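Local structure of glutathione S-transferase (Xanthomonas axonopodis pv. citri, 6NV6) at residues A[111-115]-A[116-120]; A[98-101]-A[102-106]. The protein binds glutathione and, as a theta-class transferase, probably conjugates its thiol to electrophilic substrates. One frame throughout, in Å; residues are numbered along the deposited sequence.

Both contacts are local and lie on one element, helix 88-118, a long helix of the all-helical part of the glutathione transferase fold. Following the chain from the N terminus, interaction 2 (98-106) comes first and interaction 1 (111-120) follows toward the C-terminal end of the helix. They stand in series and neither nest nor cross. Each closes only a helical turn. Their centres are 19 Å apart, and their nearest atoms about 5 Å. Through Met98 and Thr102, interaction 2 touches helix 68-79 of the thioredoxin-like domain, and other side chains pack on helices 126-146 and 163-174. Interaction 1 meets helix 126-146 and the C-terminal tail.

Interaction 1: residues A[111-115]-A[116-120]; sequences DLFWG and VVRTP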
loop_
_atom_site.group_PDB
_atom_site.type_symbol
_atom_site.label_atom_id
_atom_site.label_comp_id
_atom_site.label_asym_id
_atom_site.label_seq_id
_atom_site.Cartn_x
_atom_site.Cartn_y
_atom_site.Cartn_z
ATOM N N ASP A 111 -10.501 9.222 -2.965
ATOM C CA ASP A 111 -11.492 10.291 -2.918
ATOM C C ASP A 111 -11.593 10.874 -1.516
ATOM O O ASP A 111 -11.543 12.099 -1.338
ATOM C CB ASP A 111 -12.845 9.759 -3.384
ATOM C CG ASP A 111 -13.623 10.772 -4.183
ATOM O OD1 ASP A 111 -13.056 11.312 -5.160
ATOM O OD2 ASP A 111 -14.804 11.016 -3.836
ATOM N N LEU A 112 -11.739 10.007 -0.507
ATOM C CA LEU A 112 -11.717 10.466 0.877
ATOM C C LEU A 112 -10.462 11.275 1.146
ATOM O O LEU A 112 -10.521 12.390 1.669
ATOM C CB LEU A 112 -11.788 9.280 1.842
ATOM C CG LEU A 112 -11.674 9.705 3.312
ATOM C CD1 LEU A 112 -12.900 10.492 3.743
ATOM C CD2 LEU A 112 -11.457 8.513 4.213
ATOM N N PHE A 113 -9.313 10.731 0.764
ATOM C CA PHE A 113 -8.060 11.395 1.088
ATOM C C PHE A 113 -7.928 12.741 0.389
ATOM O O PHE A 113 -7.310 13.657 0.940
ATOM C CB PHE A 113 -6.881 10.496 0.731
ATOM C CG PHE A 113 -5.561 11.084 1.086
ATOM C CD1 PHE A 113 -4.881 11.893 0.183
ATOM C CD2 PHE A 113 -5.012 10.877 2.343
ATOM C CE1 PHE A 113 -3.656 12.473 0.514
ATOM C CE2 PHE A 113 -3.773 11.449 2.688
ATOM C CZ PHE A 113 -3.099 12.246 1.768
ATOM N N TRP A 114 -8.486 12.891 -0.812
ATOM C CA TRP A 114 -8.349 14.172 -1.500
ATOM C C TRP A 114 -9.153 15.254 -0.790
ATOM O O TRP A 114 -8.620 16.322 -0.462
ATOM C CB TRP A 114 -8.764 14.043 -2.968
ATOM C CG TRP A 114 -7.562 13.952 -3.892
ATOM C CD1 TRP A 114 -6.936 12.807 -4.321
ATOM C CD2 TRP A 114 -6.828 15.048 -4.473
ATOM N NE1 TRP A 114 -5.867 13.124 -5.134
ATOM C CE2 TRP A 114 -5.779 14.488 -5.245
ATOM C CE3 TRP A 114 -6.960 16.445 -4.424
ATOM C CZ2 TRP A 114 -4.869 15.281 -5.960
ATOM C CZ3 TRP A 114 -6.046 17.230 -5.135
ATOM C CH2 TRP A 114 -5.020 16.645 -5.892
ATOM N N GLY A 115 -10.428 14.985 -0.526
ATOM C CA GLY A 115 -11.278 15.928 0.173
ATOM C C GLY A 115 -10.780 16.443 1.515
ATOM O O GLY A 115 -11.234 17.488 1.983
ATOM N N VAL A 116 -9.854 15.736 2.154
ATOM C CA VAL A 116 -9.501 15.991 3.540
ATOM C C VAL A 116 -8.104 16.572 3.665
ATOM O O VAL A 116 -7.873 17.473 4.472
ATOM C CB VAL A 116 -9.642 14.698 4.372
ATOM C CG1 VAL A 116 -9.194 14.914 5.813
ATOM C CG2 VAL A 116 -11.071 14.198 4.315
ATOM N N VAL A 117 -7.167 16.083 2.866
ATOM C CA VAL A 117 -5.781 16.514 2.958
ATOM C C VAL A 117 -5.423 17.526 1.875
ATOM O O VAL A 117 -4.456 18.287 2.045
ATOM C CB VAL A 117 -4.858 15.281 2.883
ATOM C CG1 VAL A 117 -3.403 15.638 3.191
ATOM C CG2 VAL A 117 -5.392 14.206 3.812
ATOM N N ARG A 118 -6.191 17.582 0.785
ATOM C CA ARG A 118 -5.760 18.287 -0.406
ATOM C C ARG A 118 -6.763 19.293 -0.955
ATOM O O ARG A 118 -6.376 20.110 -1.797
ATOM C CB ARG A 118 -5.400 17.274 -1.507
ATOM C CG ARG A 118 -4.031 16.646 -1.284
ATOM C CD ARG A 118 -3.673 15.585 -2.319
ATOM N NE ARG A 118 -2.430 14.900 -1.956
ATOM C CZ ARG A 118 -2.047 13.712 -2.430
ATOM N NH1 ARG A 118 -2.809 13.062 -3.298
ATOM N NH2 ARG A 118 -0.895 13.179 -2.027
ATOM N N THR A 119 -8.014 19.280 -0.513
ATOM C CA THR A 119 -8.886 20.322 -1.028
ATOM C C THR A 119 -9.187 21.362 0.051
ATOM O O THR A 119 -9.293 21.026 1.237
ATOM C CB THR A 119 -10.208 19.749 -1.554
ATOM O OG1 THR A 119 -10.982 19.248 -0.457
ATOM C CG2 THR A 119 -9.952 18.623 -2.548
ATOM N N PRO A 120 -9.300 22.636 -0.331
ATOM C CA PRO A 120 -9.686 23.672 0.636
ATOM C C PRO A 120 -11.142 23.524 1.052
ATOM O O PRO A 120 -12.001 23.129 0.257
ATOM C CB PRO A 120 -9.456 24.982 -0.131
ATOM C CG PRO A 120 -8.546 24.623 -1.263
ATOM C CD PRO A 120 -8.911 23.213 -1.628
#
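Phe113 O and Trp114 O accept the backbone bonds of a helical turn, from Val117 N (3.1 Å) and Arg118 N (3.0 Å), while Thr119 N adds a weak second bond to Trp114 O in a wider, pi-type turn. The side chains meet mainly four residues apart, and Phe113 also meets Arg118. Leu112 and Val116 lie alongside each other, with Leu112 CD1 reaching Val116 CG2. Both also rest on helix 126-146 through Ile129. Phe113 has its ring anti to the backbone N (chi1 -178°), which carries it along the helix to Val117. Val117 CG2 sits over one face of this ring, 3.6 Å from its centroid. The ring then meets Arg118 edge-on: Phe113 CE1 lies 3.6 Å from Arg118 CZ, above the middle of the guanidinium, and the two planes stand 83° apart. Trp114 takes the same arginine on its own face. Arg118 CD lies almost straight above the six-membered ring, 3.6 Å from its centroid, and Arg118 CB comes near Trp114 CE3. The chain stays extended from CG to NE and passes over the indole. Any cation-pi attraction to the five-membered ring is long and weak. Arg118 NH2 instead forms a salt bridge to the terminal carboxylate of Thr207. Beyond the arginine, Thr119 OG1 gives a weak hydrogen bond to Gly115 O at 3.0 Å. The chemistry is therefore mixed. The arginine uses its methylene part as an apolar lid on the indole, while the phenyl edge faces the middle of its flat charged end. Its charge is probably balanced, at least in part, by the carboxylate of Thr207, and the salt bridge joins this part of helix 88-118 to the C terminus.

Interaction 2: residues A[98-101]-A[102-106]; sequences MDWT and TSTFA
Trp100 meets Thr104 one turn further on, with Thr104 CB over one face of the indole, 4.0 Å from the centroid of the five-membered ring. Phe105 CB reaches the six-membered end of the same ring system, off-centre, and lies 3.8 Å from Trp100 CZ3. Trp100 CG is anti to the backbone N (chi1 178°), which lays the indole along the helix next to these two residues. Thr104 OG1 is turned beside its backbone N and shares a hydrogen bond of 2.9 Å with Ser103 OG. The backbone beneath sets these places. Trp100 O accepts two bonds, from Thr104 N at 2.9 Å and from Phe105 N at 3.3 Å. The second donor lies in the carbonyl plane, the first is tilted from it. Thr101 O takes Ala106 N at 2.9 Å, five residues on, and Phe105 N only weakly. Asp99 O keeps the usual spacing, with Ser103 N at 2.7 Å. Further out, Trp97 packs edge-to-face with the indole, and Trp97 O bonds Thr101 OG1. Leu139 of helix 126-146 touches both Trp100 and Thr104. Met98 reaches helix 68-79, and Thr101 reaches helix 163-174. Bonds five residues apart mark a pi-type turn within an alpha-helix, here in a long helix of the all-helical domain of a glutathione transferase.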
loop_
_atom_site.group_PDB
_atom_site.type_symbol
_atom_site.label_atom_id
_atom_site.label_comp_id
_atom_site.label_asym_id
_atom_site.label_seq_id
_atom_site.Cartn_x
_atom_site.Cartn_y
_atom_site.Cartn_z
ATOM N N MET A 98 -4.146 -7.932 -2.938
ATOM C CA MET A 98 -3.516 -7.025 -3.888
ATOM C C MET A 98 -4.530 -6.526 -4.912
ATOM O O MET A 98 -4.656 -5.317 -5.139
ATOM C CB MET A 98 -2.343 -7.720 -4.571
ATOM C CG MET A 98 -1.298 -8.255 -3.607
ATOM S SD MET A 98 0.128 -8.957 -4.466
ATOM C CE MET A 98 0.997 -7.434 -4.896
ATOM N N ASP A 99 -5.274 -7.447 -5.529
ATOM C CA ASP A 99 -6.314 -7.053 -6.477
ATOM C C ASP A 99 -7.422 -6.253 -5.800
ATOM O O ASP A 99 -7.916 -5.270 -6.361
ATOM C CB ASP A 99 -6.902 -8.288 -7.143
ATOM C CG ASP A 99 -6.105 -8.743 -8.338
ATOM O OD1 ASP A 99 -5.321 -7.934 -8.883
ATOM O OD2 ASP A 99 -6.277 -9.914 -8.728
ATOM N N TRP A 100 -7.836 -6.669 -4.602
ATOM C CA TRP A 100 -8.924 -5.989 -3.908
ATOM C C TRP A 100 -8.546 -4.556 -3.528
ATOM O O TRP A 100 -9.392 -3.652 -3.564
ATOM C CB TRP A 100 -9.312 -6.815 -2.680
ATOM C CG TRP A 100 -10.398 -6.241 -1.820
ATOM C CD1 TRP A 100 -11.721 -6.534 -1.877
ATOM C CD2 TRP A 100 -10.239 -5.321 -0.732
ATOM N NE1 TRP A 100 -12.411 -5.836 -0.912
ATOM C CE2 TRP A 100 -11.520 -5.087 -0.193
ATOM C CE3 TRP A 100 -9.138 -4.661 -0.168
ATOM C CZ2 TRP A 100 -11.734 -4.224 0.873
ATOM C CZ3 TRP A 100 -9.355 -3.798 0.903
ATOM C CH2 TRP A 100 -10.641 -3.589 1.406
ATOM N N THR A 101 -7.284 -4.327 -3.163
ATOM C CA THR A 101 -6.854 -2.970 -2.850
ATOM C C THR A 101 -7.067 -2.051 -4.045
ATOM O O THR A 101 -7.583 -0.933 -3.903
ATOM C CB THR A 101 -5.383 -2.969 -2.421
ATOM O OG1 THR A 101 -5.237 -3.700 -1.200
ATOM C CG2 THR A 101 -4.892 -1.549 -2.201
ATOM N N THR A 102 -6.692 -2.513 -5.232
ATOM C CA THR A 102 -6.897 -1.708 -6.427
ATOM C C THR A 102 -8.363 -1.698 -6.853
ATOM O O THR A 102 -8.939 -0.633 -7.099
ATOM C CB THR A 102 -6.005 -2.225 -7.552
ATOM O OG1 THR A 102 -4.630 -2.125 -7.147
ATOM C CG2 THR A 102 -6.241 -1.419 -8.822
ATOM N N SER A 103 -8.988 -2.874 -6.934
ATOM C CA SER A 103 -10.311 -2.959 -7.535
ATOM C C SER A 103 -11.388 -2.309 -6.672
ATOM O O SER A 103 -12.396 -1.827 -7.208
ATOM C CB SER A 103 -10.658 -4.422 -7.812
ATOM O OG SER A 103 -11.232 -5.045 -6.678
ATOM N N THR A 104 -11.212 -2.286 -5.350
ATOM C CA THR A 104 -12.338 -1.964 -4.482
ATOM C C THR A 104 -12.040 -0.839 -3.497
ATOM O O THR A 104 -12.918 -0.025 -3.205
ATOM C CB THR A 104 -12.773 -3.227 -3.719
ATOM O OG1 THR A 104 -13.144 -4.245 -4.656
ATOM C CG2 THR A 104 -13.956 -2.941 -2.808
ATOM N N PHE A 105 -10.821 -0.761 -2.976
ATOM C CA PHE A 105 -10.570 0.191 -1.906
ATOM C C PHE A 105 -9.976 1.506 -2.390
ATOM O O PHE A 105 -10.367 2.573 -1.902
ATOM C CB PHE A 105 -9.644 -0.426 -0.857
ATOM C CG PHE A 105 -9.275 0.523 0.243
ATOM C CD1 PHE A 105 -10.200 0.866 1.205
ATOM C CD2 PHE A 105 -8.006 1.093 0.298
ATOM C CE1 PHE A 105 -9.868 1.752 2.218
ATOM C CE2 PHE A 105 -7.656 1.984 1.318
ATOM C CZ PHE A 105 -8.593 2.315 2.278
ATOM N N ALA A 106 -9.045 1.456 -3.343
ATOM C CA ALA A 106 -8.226 2.627 -3.643
ATOM C C ALA A 106 -9.062 3.798 -4.160
ATOM O O ALA A 106 -8.813 4.955 -3.793
ATOM C CB ALA A 106 -7.140 2.244 -4.646
#